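Local coordinates for protein prolyl-tRNA synthetase (Giardia lamblia ATCC 50803, PDB 3IAL) that probably joins L-proline to tRNA(Pro) at the expense of ATP, by way of the prolyl-adenylate bound here, at residues R166-N171 and G272-V277; D215-A220 and G240-G245; P121-A126 and W170-C175; A298-V303 and K360-R365. All blocks are in the same frame, centred on the assembly; numbering follows the deposited sequence.

Interactions 1, 2 and 3 are buried in the class II catalytic core, and all three touch the prolyl-adenylate. Interaction 1 pairs two antiparallel strands under the adenosine. Interaction 3 uses the same strand 167-177, shares Trp170 and Asn171 with interaction 1, and meets the prolyl amine with one hydroxyl and one carboxylate, beside a second, buried carboxylate. Interaction 2 reaches that sheet through strand 235-245 and meets the acyl phosphate with a phenylalanine and a histidine; Gly240 and Gly272 join it to interaction 1. Interaction 4 lies apart in the anticodon-binding domain, its centre about 24 Å from that of interaction 1. It is also largely buried, but parallel and mostly apolar.

Interaction 1: R166-N171 and G272-V277; sequences REIHWN and GISTRV. With PR8 (5'-O-[(R)-hydroxy{[(2S)-pyrrolidin-2-ylcarbonyl]oxy}phosphoryl]adenosine), chain H.
Asn171 and Ile273 pair through their backbones as an antiparallel hydrogen-bonded pair. Asn171 N gives to Ile273 O at 2.8 Å, and Ile273 N gives to Asn171 O at 3.1 Å. A weak bond runs from Thr275 N to His169 O. Trp170 and Ser274 form the neighbouring non-hydrogen-bonded pair, with CA atoms only 3.9 Å apart. Apolar contacts fill in beside these bonds: Ile168 CG2 meets Ser274 CB, and His169 CB meets Thr275 CG2 at 3.8 Å.

Ser274 OG gives a hydrogen bond to PR8 N3 at 2.9 Å and accepts one from Arg276 N, which caps the turn into helix 276-285. Its chi1 of 77° sets OG between the backbone N and carbonyl carbon, where it can serve both. Ile168 packs on the adenine with CG2 3.4 Å from PR8 C2. The guanidinium of Arg276 lays one face over PR8 C4, and Trp170 turns its ring edge to PR8 O. This is the adenylate site on the antiparallel sheet of a class II synthetase.

Outside the pair, His169 bonds Glu58 of helix 52-71, and Thr275 OG1 bonds Leu162 O. Strand 143-152 flanks strand 167-177 on its other edge, while Ile273 packs against helix 180-201.

Interaction 2: D215-A220 and G240-G245; sequences DRFPGA and GIHNLG. With PR8 (5'-O-[(R)-hydroxy{[(2S)-pyrrolidin-2-ylcarbonyl]oxy}phosphoryl]adenosine), chain H.
Phe217 and His242 meet where a type II beta turn, Phe217 to Ala220, folds against strand 235-245 of the class II catalytic core. Phe217 CB sits over one face of the His242 imidazole, a CH-pi contact 3.6 Å from the ring centroid. The two rings are oblique, with planes at 32°. With CG anti to the backbone N (chi1 -178°), the Phe217 ring runs on past the histidine to the ligand. There CE1 lies 3.3 Å from PR8 O, and PR8 CA lies over one face of the ring.

Leu244 has the largest area buried in this contact. Its CD2 reaches Ala220 CB at 3.6 Å and Phe217 CD2 at 4.1 Å, so one methyl fills the angle between turn and strand. The turn is closed by Ala220 N to Phe217 O. Farther along the segment, Gly245 N bonds Asn243 OD1 in an Asx turn.

Ser223 OG bonds His242 ND1, which helps fix the imidazole's rotation. Ser223 OG is also bonded to Phe217 N, so one hydroxyl links turn and strand. The other ring nitrogen serves the prolyl-adenylate: His242 NE2 gives a bond to PR8 O10 at 2.8 Å, and a weak one to PR8 O2P at 3.5 Å.

Interaction 3: P121-A126 and W170-C175; sequences PTSETA and WNEAHC. With PR8 (5'-O-[(R)-hydroxy{[(2S)-pyrrolidin-2-ylcarbonyl]oxy}phosphoryl]adenosine), chain H.
The Trp170 ring has Thr122 OG1 at its edge, in plane, 3.4 Å from CH2. Glu172 OE1 lies there too, and Glu172 CB covers part of one face. The Glu124 carboxylate meets the His174 ring edge, its plane turned 72° from the ring; Glu124 OE2 comes 3.4 Å from His174 CE1.

Glu172 centres the polar network, its CG between the backbone N and carbonyl carbon (chi1 60°) and its extended chain reaching Ser123. Ser123 OG gives to Glu172 OE1 at 2.6 Å, tilted out of the carboxylate plane, and Ser123 N gives to Glu172 OE2 on its syn lone pair. His174 NE2 gives to that OE2 at 2.8 Å, from the anti side and 33° out of plane. Trp170 NE1 adds a weak bond to OE1, and Gln147 a further one.

PR8 N gives to Thr122 OG1 at 2.8 Å, and Thr122 OG1 gives to Glu124 OE1. Glu124 OE2 is 2.7 Å from PR8 N, near enough to steady any positive charge there. Both residues belong to the proline end of the adenylate pocket.

Tyr128 of helix 124-134 bonds His174 ND1. Helix 92-98 packs on Thr122 and Glu124, and Cys270 of strand 263-274 touches Glu124 and His174.

Interaction 4: A298-V303 and K360-R365; sequences APIHVV and KGVPLR
Val362 turns CG1 onto the backbone of the other segment, 3.3 Å from Ile300 O. The same methyl touches Ile300 CG2 at 3.9 Å and Val303 CG1 at 4.0 Å. It stands anti to the backbone N (chi1 178°), which carries it across to strand 302-307. Next to it, Pro363 lays its ring against Ala298, with CD 3.6 Å from Ala298 CB. Pro363 CD also lies close to the carbonyls of Ile300 and His301.

The two segments then run parallel as neighbouring strands. Leu364 N gives to His301 O at 3.1 Å, and Val303 N gives to Leu364 O at 2.9 Å. Val302 pairs with Leu364 on one face of the sheet, and Val303 with Arg365 on the other. The side chains of this second pair lie side by side, Val303 CG1 3.5 Å from Arg365 CB, before the rest of the arginine leads away.

Before this pairing, Gly361 follows helix 350-359 with positive phi, in a Schellman motif. Helix 416-438 covers Pro363 and Leu364, while Tyr357 of helix 350-359 packs on Val303 and Val362. Both strands are inner ones of the five-stranded mixed sheet of the anticodon-binding domain, with 364-369 in the middle.

The polar ends turn elsewhere: Arg365 makes a salt bridge with Glu367, and His301 bonds Arg339 N. No side-chain hydrogen bond or salt bridge crosses between the segments, so backbone bonds and apolar packing join them.

Interaction 1: R166-N171 and G272-V277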
# COMPACT_ATOMS: atom_id res chain seq x y z
N ARG B 166 -12.87 1.85 -14.96
CA ARG B 166 -13.89 2.49 -14.15
C ARG B 166 -13.53 2.50 -12.66
O ARG B 166 -14.00 3.36 -11.93
CB ARG B 166 -15.26 1.86 -14.40
CG ARG B 166 -15.83 2.25 -15.76
CD ARG B 166 -17.07 1.46 -16.11
NE ARG B 166 -18.25 1.92 -15.40
CZ ARG B 166 -19.27 1.14 -15.01
NH1 ARG B 166 -19.27 -0.17 -15.21
NH2 ARG B 166 -20.30 1.69 -14.38
N GLU B 167 -12.71 1.54 -12.22
CA GLU B 167 -12.01 1.66 -10.94
C GLU B 167 -10.51 1.78 -11.21
O GLU B 167 -9.90 0.91 -11.80
CB GLU B 167 -12.29 0.47 -10.01
CG GLU B 167 -11.42 0.48 -8.76
CD GLU B 167 -11.96 -0.38 -7.63
OE1 GLU B 167 -12.87 -1.20 -7.88
OE2 GLU B 167 -11.47 -0.24 -6.49
N ILE B 168 -9.94 2.88 -10.75
CA ILE B 168 -8.60 3.27 -11.12
C ILE B 168 -7.69 3.32 -9.90
O ILE B 168 -7.92 4.12 -8.99
CB ILE B 168 -8.61 4.66 -11.78
CG1 ILE B 168 -9.70 4.76 -12.85
CG2 ILE B 168 -7.21 4.99 -12.37
CD1 ILE B 168 -10.19 6.19 -13.07
N HIS B 169 -6.65 2.49 -9.89
CA HIS B 169 -5.65 2.53 -8.83
C HIS B 169 -4.74 3.72 -9.11
O HIS B 169 -4.30 3.92 -10.26
CB HIS B 169 -4.87 1.21 -8.79
CG HIS B 169 -4.04 1.03 -7.56
ND1 HIS B 169 -2.67 1.19 -7.56
CD2 HIS B 169 -4.39 0.72 -6.29
CE1 HIS B 169 -2.21 0.98 -6.34
NE2 HIS B 169 -3.23 0.70 -5.55
N TRP B 170 -4.48 4.53 -8.10
CA TRP B 170 -3.70 5.74 -8.30
C TRP B 170 -3.08 6.28 -7.03
O TRP B 170 -3.34 5.77 -5.95
CB TRP B 170 -4.55 6.81 -9.01
CG TRP B 170 -5.37 7.77 -8.16
CD1 TRP B 170 -5.75 7.63 -6.85
CD2 TRP B 170 -5.97 8.99 -8.62
NE1 TRP B 170 -6.51 8.70 -6.46
CE2 TRP B 170 -6.67 9.55 -7.53
CE3 TRP B 170 -5.98 9.66 -9.84
CZ2 TRP B 170 -7.35 10.76 -7.63
CZ3 TRP B 170 -6.65 10.87 -9.94
CH2 TRP B 170 -7.33 11.40 -8.83
N ASN B 171 -2.26 7.31 -7.18
CA ASN B 171 -1.83 8.13 -6.06
C ASN B 171 -2.17 9.59 -6.35
O ASN B 171 -1.93 10.08 -7.46
CB ASN B 171 -0.33 7.94 -5.78
CG ASN B 171 0.19 8.86 -4.67
OD1 ASN B 171 0.37 10.05 -4.87
ND2 ASN B 171 0.48 8.27 -3.51
N GLY B 272 -1.45 13.88 -9.63
CA GLY B 272 -2.01 12.55 -9.76
C GLY B 272 -1.28 11.70 -10.78
O GLY B 272 -0.98 12.16 -11.89
N ILE B 273 -0.98 10.47 -10.39
CA ILE B 273 -0.53 9.42 -11.31
C ILE B 273 -1.32 8.13 -11.03
O ILE B 273 -1.67 7.83 -9.89
CB ILE B 273 0.99 9.14 -11.21
CG1 ILE B 273 1.40 8.74 -9.78
CG2 ILE B 273 1.78 10.34 -11.68
CD1 ILE B 273 2.74 7.98 -9.72
N SER B 274 -1.60 7.39 -12.09
CA SER B 274 -2.42 6.20 -12.00
C SER B 274 -1.69 5.01 -12.64
O SER B 274 -0.49 5.07 -12.90
CB SER B 274 -3.74 6.46 -12.73
OG SER B 274 -3.56 6.39 -14.13
N THR B 275 -2.46 3.95 -12.89
CA THR B 275 -2.00 2.74 -13.59
C THR B 275 -1.50 3.01 -15.02
O THR B 275 -0.83 2.15 -15.62
CB THR B 275 -3.15 1.74 -13.71
OG1 THR B 275 -4.26 2.36 -14.37
CG2 THR B 275 -3.59 1.24 -12.33
N ARG B 276 -1.84 4.17 -15.57
CA ARG B 276 -1.31 4.60 -16.88
C ARG B 276 0.21 4.67 -16.94
O ARG B 276 0.79 4.51 -18.01
CB ARG B 276 -1.89 5.97 -17.25
CG ARG B 276 -3.34 5.91 -17.59
CD ARG B 276 -3.85 7.27 -17.97
NE ARG B 276 -5.14 7.18 -18.64
CZ ARG B 276 -5.78 8.20 -19.19
NH1 ARG B 276 -5.26 9.43 -19.16
NH2 ARG B 276 -6.94 7.98 -19.79
N VAL B 277 0.87 4.94 -15.82
CA VAL B 277 2.34 4.94 -15.76
C VAL B 277 2.86 3.54 -16.12
O VAL B 277 3.77 3.41 -16.95
CB VAL B 277 2.86 5.35 -14.37
CG1 VAL B 277 4.39 5.38 -14.35
CG2 VAL B 277 2.30 6.71 -13.95
C PR8 H . -6.45 14.83 -10.99
N PR8 H . -7.05 15.13 -8.67
O PR8 H . -7.37 14.01 -11.00
P PR8 H . -5.96 14.25 -13.36
N1 PR8 H . -8.02 5.19 -16.17
C2 PR8 H . -6.76 5.17 -15.77
N3 PR8 H . -6.12 6.28 -15.38
C4 PR8 H . -6.73 7.46 -15.39
C5 PR8 H . -8.05 7.52 -15.81
C6 PR8 H . -8.70 6.35 -16.20
N6 PR8 H . -9.97 6.39 -16.59
N7 PR8 H . -8.44 8.79 -15.72
C8 PR8 H . -7.41 9.50 -15.27
N9 PR8 H . -6.35 8.70 -15.07
CA PR8 H . -6.09 15.57 -9.70
CB PR8 H . -4.71 15.12 -9.24
CD PR8 H . -6.28 14.74 -7.49
CG PR8 H . -5.00 14.14 -8.09
C1' PR8 H . -5.02 9.16 -14.57
O10 PR8 H . -5.69 15.18 -12.06
O1P PR8 H . -7.27 14.52 -14.01
C2' PR8 H . -4.27 10.04 -15.60
O2' PR8 H . -2.87 9.71 -15.61
O2P PR8 H . -4.75 14.59 -14.36
C3' PR8 H . -4.40 11.43 -15.00
O3' PR8 H . -3.35 12.27 -15.46
C4' PR8 H . -4.18 11.04 -13.55
O4' PR8 H . -5.17 10.00 -13.38
C5' PR8 H . -4.44 12.25 -12.67
O5' PR8 H . -5.75 12.73 -12.88

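Interaction 2: D215-A220 and G240-G245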
# COMPACT_ATOMS: atom_id res chain seq x y z
N ASP B 215 -9.41 23.17 -21.45
CA ASP B 215 -9.48 21.76 -21.00
C ASP B 215 -8.68 21.51 -19.71
O ASP B 215 -8.13 20.43 -19.50
CB ASP B 215 -8.99 20.84 -22.13
CG ASP B 215 -9.47 19.40 -21.97
OD1 ASP B 215 -10.56 19.16 -21.40
OD2 ASP B 215 -8.74 18.48 -22.43
N ARG B 216 -8.63 22.53 -18.85
CA ARG B 216 -8.06 22.42 -17.51
C ARG B 216 -8.81 21.41 -16.65
O ARG B 216 -9.99 21.15 -16.86
CB ARG B 216 -8.18 23.76 -16.78
CG ARG B 216 -7.21 24.82 -17.18
CD ARG B 216 -7.59 26.13 -16.52
NE ARG B 216 -8.77 26.73 -17.13
CZ ARG B 216 -9.56 27.64 -16.56
NH1 ARG B 216 -9.33 28.08 -15.33
NH2 ARG B 216 -10.60 28.10 -17.24
N PHE B 217 -8.11 20.88 -15.64
CA PHE B 217 -8.76 20.10 -14.58
C PHE B 217 -9.91 20.94 -14.01
O PHE B 217 -9.74 22.14 -13.76
CB PHE B 217 -7.75 19.74 -13.49
CG PHE B 217 -8.33 18.90 -12.37
CD1 PHE B 217 -8.56 17.54 -12.56
CD2 PHE B 217 -8.63 19.46 -11.14
CE1 PHE B 217 -9.08 16.77 -11.54
CE2 PHE B 217 -9.16 18.68 -10.11
CZ PHE B 217 -9.38 17.34 -10.31
N PRO B 218 -11.10 20.32 -13.83
CA PRO B 218 -12.26 21.08 -13.38
C PRO B 218 -12.05 21.70 -12.00
O PRO B 218 -11.93 20.98 -11.01
CB PRO B 218 -13.37 20.02 -13.33
CG PRO B 218 -12.93 18.98 -14.32
CD PRO B 218 -11.45 18.93 -14.18
N GLY B 219 -11.98 23.03 -11.96
CA GLY B 219 -11.70 23.76 -10.74
C GLY B 219 -10.30 24.37 -10.69
O GLY B 219 -10.08 25.34 -9.96
N ALA B 220 -9.37 23.82 -11.47
CA ALA B 220 -8.00 24.32 -11.50
C ALA B 220 -7.90 25.72 -12.09
O ALA B 220 -8.70 26.10 -12.94
CB ALA B 220 -7.10 23.37 -12.29
N GLY B 240 -0.97 14.34 -14.09
CA GLY B 240 -1.72 15.58 -14.01
C GLY B 240 -1.29 16.34 -12.79
O GLY B 240 -1.40 15.83 -11.67
N ILE B 241 -0.79 17.55 -13.00
CA ILE B 241 -0.22 18.37 -11.94
C ILE B 241 -0.86 19.76 -12.00
O ILE B 241 -0.71 20.48 -12.99
CB ILE B 241 1.33 18.43 -12.10
CG1 ILE B 241 1.94 17.08 -11.70
CG2 ILE B 241 1.94 19.55 -11.28
CD1 ILE B 241 3.42 16.92 -12.03
N HIS B 242 -1.58 20.14 -10.94
CA HIS B 242 -2.50 21.29 -11.00
C HIS B 242 -2.29 22.34 -9.92
O HIS B 242 -2.04 22.03 -8.76
CB HIS B 242 -3.93 20.78 -10.92
CG HIS B 242 -4.19 19.60 -11.80
ND1 HIS B 242 -4.46 19.73 -13.15
CD2 HIS B 242 -4.18 18.27 -11.55
CE1 HIS B 242 -4.61 18.53 -13.68
NE2 HIS B 242 -4.45 17.63 -12.73
N ASN B 243 -2.40 23.60 -10.33
CA ASN B 243 -2.44 24.73 -9.42
C ASN B 243 -3.91 25.15 -9.33
O ASN B 243 -4.48 25.64 -10.30
CB ASN B 243 -1.57 25.89 -9.94
CG ASN B 243 -1.36 26.99 -8.90
OD1 ASN B 243 -2.22 27.24 -8.06
ND2 ASN B 243 -0.21 27.65 -8.96
N LEU B 244 -4.52 24.90 -8.18
CA LEU B 244 -5.94 25.13 -7.98
C LEU B 244 -6.25 26.56 -7.51
O LEU B 244 -7.41 26.94 -7.36
CB LEU B 244 -6.50 24.11 -6.99
CG LEU B 244 -6.31 22.65 -7.40
CD1 LEU B 244 -6.97 21.74 -6.37
CD2 LEU B 244 -6.88 22.39 -8.80
N GLY B 245 -5.19 27.34 -7.28
CA GLY B 245 -5.33 28.71 -6.81
C GLY B 245 -5.98 28.77 -5.44
O GLY B 245 -5.68 27.96 -4.56
C PR8 H . -6.45 14.83 -10.99
N PR8 H . -7.05 15.13 -8.67
O PR8 H . -7.37 14.01 -11.00
P PR8 H . -5.96 14.25 -13.36
N1 PR8 H . -8.02 5.19 -16.17
C2 PR8 H . -6.76 5.17 -15.77
N3 PR8 H . -6.12 6.28 -15.38
C4 PR8 H . -6.73 7.46 -15.39
C5 PR8 H . -8.05 7.52 -15.81
C6 PR8 H . -8.70 6.35 -16.20
N6 PR8 H . -9.97 6.39 -16.59
N7 PR8 H . -8.44 8.79 -15.72
C8 PR8 H . -7.41 9.50 -15.27
N9 PR8 H . -6.35 8.70 -15.07
CA PR8 H . -6.09 15.57 -9.70
CB PR8 H . -4.71 15.12 -9.24
CD PR8 H . -6.28 14.74 -7.49
CG PR8 H . -5.00 14.14 -8.09
C1' PR8 H . -5.02 9.16 -14.57
O10 PR8 H . -5.69 15.18 -12.06
O1P PR8 H . -7.27 14.52 -14.01
C2' PR8 H . -4.27 10.04 -15.60
O2' PR8 H . -2.87 9.71 -15.61
O2P PR8 H . -4.75 14.59 -14.36
C3' PR8 H . -4.40 11.43 -15.00
O3' PR8 H . -3.35 12.27 -15.46
C4' PR8 H . -4.18 11.04 -13.55
O4' PR8 H . -5.17 10.00 -13.38
C5' PR8 H . -4.44 12.25 -12.67
O5' PR8 H . -5.75 12.73 -12.88

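Interaction 3: P121-A126 and W170-C175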
# COMPACT_ATOMS: atom_id res chain seq x y z
N PRO B 121 -14.48 10.06 -7.15
CA PRO B 121 -13.87 10.11 -8.49
C PRO B 121 -12.49 10.76 -8.46
O PRO B 121 -11.69 10.60 -9.38
CB PRO B 121 -14.84 10.98 -9.28
CG PRO B 121 -15.42 11.91 -8.26
CD PRO B 121 -15.56 11.06 -7.01
N THR B 122 -12.26 11.52 -7.40
CA THR B 122 -11.02 12.22 -7.12
C THR B 122 -11.38 12.90 -5.80
O THR B 122 -12.57 13.07 -5.50
CB THR B 122 -10.64 13.25 -8.22
OG1 THR B 122 -9.44 13.94 -7.84
CG2 THR B 122 -11.78 14.25 -8.45
N SER B 123 -10.40 13.23 -4.97
CA SER B 123 -10.71 13.50 -3.57
C SER B 123 -10.68 14.96 -3.09
O SER B 123 -10.81 15.20 -1.90
CB SER B 123 -9.83 12.62 -2.68
OG SER B 123 -9.89 11.27 -3.11
N GLU B 124 -10.56 15.92 -4.01
CA GLU B 124 -10.51 17.34 -3.62
C GLU B 124 -11.58 17.72 -2.60
O GLU B 124 -11.26 18.29 -1.56
CB GLU B 124 -10.62 18.27 -4.84
CG GLU B 124 -9.33 18.40 -5.65
CD GLU B 124 -9.07 17.21 -6.57
OE1 GLU B 124 -9.95 16.34 -6.72
OE2 GLU B 124 -7.98 17.17 -7.16
N THR B 125 -12.84 17.41 -2.90
CA THR B 125 -13.95 17.93 -2.08
C THR B 125 -13.90 17.39 -0.65
O THR B 125 -14.19 18.11 0.30
CB THR B 125 -15.33 17.63 -2.73
OG1 THR B 125 -15.49 16.22 -2.93
CG2 THR B 125 -15.46 18.35 -4.07
N ALA B 126 -13.49 16.13 -0.51
CA ALA B 126 -13.35 15.48 0.79
C ALA B 126 -12.13 15.99 1.54
O ALA B 126 -12.22 16.33 2.72
CB ALA B 126 -13.28 13.96 0.61
N TRP B 170 -4.48 4.53 -8.10
CA TRP B 170 -3.70 5.74 -8.30
C TRP B 170 -3.08 6.28 -7.03
O TRP B 170 -3.34 5.77 -5.95
CB TRP B 170 -4.55 6.81 -9.01
CG TRP B 170 -5.37 7.77 -8.16
CD1 TRP B 170 -5.75 7.63 -6.85
CD2 TRP B 170 -5.97 8.99 -8.62
NE1 TRP B 170 -6.51 8.70 -6.46
CE2 TRP B 170 -6.67 9.55 -7.53
CE3 TRP B 170 -5.98 9.66 -9.84
CZ2 TRP B 170 -7.35 10.76 -7.63
CZ3 TRP B 170 -6.65 10.87 -9.94
CH2 TRP B 170 -7.33 11.40 -8.83
N ASN B 171 -2.26 7.31 -7.18
CA ASN B 171 -1.83 8.13 -6.06
C ASN B 171 -2.17 9.59 -6.35
O ASN B 171 -1.93 10.08 -7.46
CB ASN B 171 -0.33 7.94 -5.78
CG ASN B 171 0.19 8.86 -4.67
OD1 ASN B 171 0.37 10.05 -4.87
ND2 ASN B 171 0.48 8.27 -3.51
N GLU B 172 -2.75 10.25 -5.35
CA GLU B 172 -3.06 11.68 -5.41
C GLU B 172 -2.42 12.42 -4.24
O GLU B 172 -2.59 12.03 -3.08
CB GLU B 172 -4.58 11.92 -5.43
CG GLU B 172 -5.36 11.39 -4.22
CD GLU B 172 -6.87 11.54 -4.39
OE1 GLU B 172 -7.61 10.57 -4.13
OE2 GLU B 172 -7.31 12.65 -4.78
N ALA B 173 -1.66 13.46 -4.57
CA ALA B 173 -1.05 14.36 -3.60
C ALA B 173 -1.82 15.67 -3.61
O ALA B 173 -2.23 16.13 -4.67
CB ALA B 173 0.40 14.62 -4.00
N HIS B 174 -2.01 16.26 -2.42
CA HIS B 174 -2.72 17.53 -2.24
C HIS B 174 -1.97 18.36 -1.20
O HIS B 174 -1.71 17.88 -0.09
CB HIS B 174 -4.16 17.31 -1.74
CG HIS B 174 -5.02 16.53 -2.68
ND1 HIS B 174 -5.94 17.12 -3.52
CD2 HIS B 174 -5.13 15.19 -2.89
CE1 HIS B 174 -6.56 16.19 -4.22
NE2 HIS B 174 -6.09 15.01 -3.86
N CYS B 175 -1.60 19.59 -1.57
CA CYS B 175 -0.85 20.46 -0.67
C CYS B 175 -1.50 21.81 -0.53
O CYS B 175 -2.05 22.36 -1.50
CB CYS B 175 0.58 20.65 -1.15
SG CYS B 175 1.51 19.12 -1.31
C PR8 H . -6.45 14.83 -10.99
N PR8 H . -7.05 15.13 -8.67
O PR8 H . -7.37 14.01 -11.00
P PR8 H . -5.96 14.25 -13.36
N1 PR8 H . -8.02 5.19 -16.17
C2 PR8 H . -6.76 5.17 -15.77
N3 PR8 H . -6.12 6.28 -15.38
C4 PR8 H . -6.73 7.46 -15.39
C5 PR8 H . -8.05 7.52 -15.81
C6 PR8 H . -8.70 6.35 -16.20
N6 PR8 H . -9.97 6.39 -16.59
N7 PR8 H . -8.44 8.79 -15.72
C8 PR8 H . -7.41 9.50 -15.27
N9 PR8 H . -6.35 8.70 -15.07
CA PR8 H . -6.09 15.57 -9.70
CB PR8 H . -4.71 15.12 -9.24
CD PR8 H . -6.28 14.74 -7.49
CG PR8 H . -5.00 14.14 -8.09
C1' PR8 H . -5.02 9.16 -14.57
O10 PR8 H . -5.69 15.18 -12.06
O1P PR8 H . -7.27 14.52 -14.01
C2' PR8 H . -4.27 10.04 -15.60
O2' PR8 H . -2.87 9.71 -15.61
O2P PR8 H . -4.75 14.59 -14.36
C3' PR8 H . -4.40 11.43 -15.00
O3' PR8 H . -3.35 12.27 -15.46
C4' PR8 H . -4.18 11.04 -13.55
O4' PR8 H . -5.17 10.00 -13.38
C5' PR8 H . -4.44 12.25 -12.67
O5' PR8 H . -5.75 12.73 -12.88

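Interaction 4: A298-V303 and K360-R365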
# COMPACT_ATOMS: atom_id res chain seq x y z
N ALA B 298 10.24 -5.33 -12.23
CA ALA B 298 10.41 -6.75 -12.53
C ALA B 298 10.19 -7.54 -11.24
O ALA B 298 10.98 -7.39 -10.29
CB ALA B 298 11.81 -7.02 -13.08
N PRO B 299 9.14 -8.37 -11.18
CA PRO B 299 9.00 -9.22 -9.98
C PRO B 299 10.21 -10.15 -9.76
O PRO B 299 10.53 -10.47 -8.62
CB PRO B 299 7.72 -10.03 -10.27
CG PRO B 299 6.94 -9.15 -11.17
CD PRO B 299 7.98 -8.53 -12.08
N ILE B 300 10.86 -10.55 -10.85
CA ILE B 300 12.12 -11.29 -10.81
C ILE B 300 13.13 -10.56 -11.67
O ILE B 300 12.97 -10.48 -12.89
CB ILE B 300 11.91 -12.73 -11.35
CG1 ILE B 300 11.10 -13.56 -10.36
CG2 ILE B 300 13.25 -13.41 -11.64
CD1 ILE B 300 10.44 -14.78 -11.00
N HIS B 301 14.18 -10.00 -11.06
CA HIS B 301 15.25 -9.36 -11.83
C HIS B 301 16.01 -10.37 -12.68
O HIS B 301 16.43 -10.07 -13.79
CB HIS B 301 16.26 -8.69 -10.90
CG HIS B 301 15.77 -7.47 -10.20
ND1 HIS B 301 15.78 -7.35 -8.83
CD2 HIS B 301 15.28 -6.30 -10.68
CE1 HIS B 301 15.30 -6.16 -8.49
NE2 HIS B 301 14.99 -5.51 -9.60
N VAL B 302 16.22 -11.56 -12.12
CA VAL B 302 17.12 -12.55 -12.69
C VAL B 302 16.56 -13.96 -12.53
O VAL B 302 16.18 -14.36 -11.44
CB VAL B 302 18.49 -12.53 -11.98
CG1 VAL B 302 19.40 -13.63 -12.53
CG2 VAL B 302 19.15 -11.16 -12.12
N VAL B 303 16.51 -14.71 -13.63
CA VAL B 303 16.15 -16.12 -13.54
C VAL B 303 17.40 -16.95 -13.82
O VAL B 303 18.05 -16.78 -14.86
CB VAL B 303 14.99 -16.50 -14.48
CG1 VAL B 303 15.31 -16.14 -15.95
CG2 VAL B 303 14.65 -17.99 -14.32
N LYS B 360 7.44 -12.84 -20.00
CA LYS B 360 7.24 -12.16 -18.72
C LYS B 360 8.24 -11.02 -18.49
O LYS B 360 8.20 -10.37 -17.46
CB LYS B 360 7.33 -13.16 -17.57
CG LYS B 360 6.38 -14.34 -17.67
CD LYS B 360 4.97 -13.98 -17.25
CE LYS B 360 4.72 -14.20 -15.76
NZ LYS B 360 3.25 -14.08 -15.45
N GLY B 361 9.15 -10.83 -19.44
CA GLY B 361 10.07 -9.70 -19.44
C GLY B 361 11.13 -9.68 -18.36
O GLY B 361 11.59 -8.60 -17.97
N VAL B 362 11.54 -10.86 -17.89
CA VAL B 362 12.60 -10.93 -16.87
C VAL B 362 13.89 -10.32 -17.44
O VAL B 362 14.36 -10.76 -18.47
CB VAL B 362 12.86 -12.38 -16.41
CG1 VAL B 362 14.01 -12.43 -15.37
CG2 VAL B 362 11.59 -12.99 -15.84
N PRO B 363 14.44 -9.28 -16.78
CA PRO B 363 15.61 -8.56 -17.32
C PRO B 363 16.79 -9.45 -17.71
O PRO B 363 17.34 -9.29 -18.80
CB PRO B 363 16.00 -7.63 -16.17
CG PRO B 363 14.70 -7.36 -15.47
CD PRO B 363 13.94 -8.64 -15.54
N LEU B 364 17.17 -10.37 -16.83
CA LEU B 364 18.37 -11.19 -17.04
C LEU B 364 18.10 -12.66 -16.76
O LEU B 364 17.43 -13.00 -15.79
CB LEU B 364 19.50 -10.71 -16.13
CG LEU B 364 20.11 -9.34 -16.39
CD1 LEU B 364 21.00 -8.91 -15.22
CD2 LEU B 364 20.90 -9.34 -17.68
N ARG B 365 18.61 -13.53 -17.62
CA ARG B 365 18.76 -14.93 -17.24
C ARG B 365 20.23 -15.32 -17.22
O ARG B 365 21.03 -14.86 -18.05
CB ARG B 365 17.97 -15.88 -18.15
CG ARG B 365 18.54 -16.07 -19.53
CD ARG B 365 17.93 -17.26 -20.23
NE ARG B 365 18.41 -17.33 -21.60
CZ ARG B 365 17.94 -16.57 -22.60
NH1 ARG B 365 16.96 -15.70 -22.39
NH2 ARG B 365 18.46 -16.70 -23.81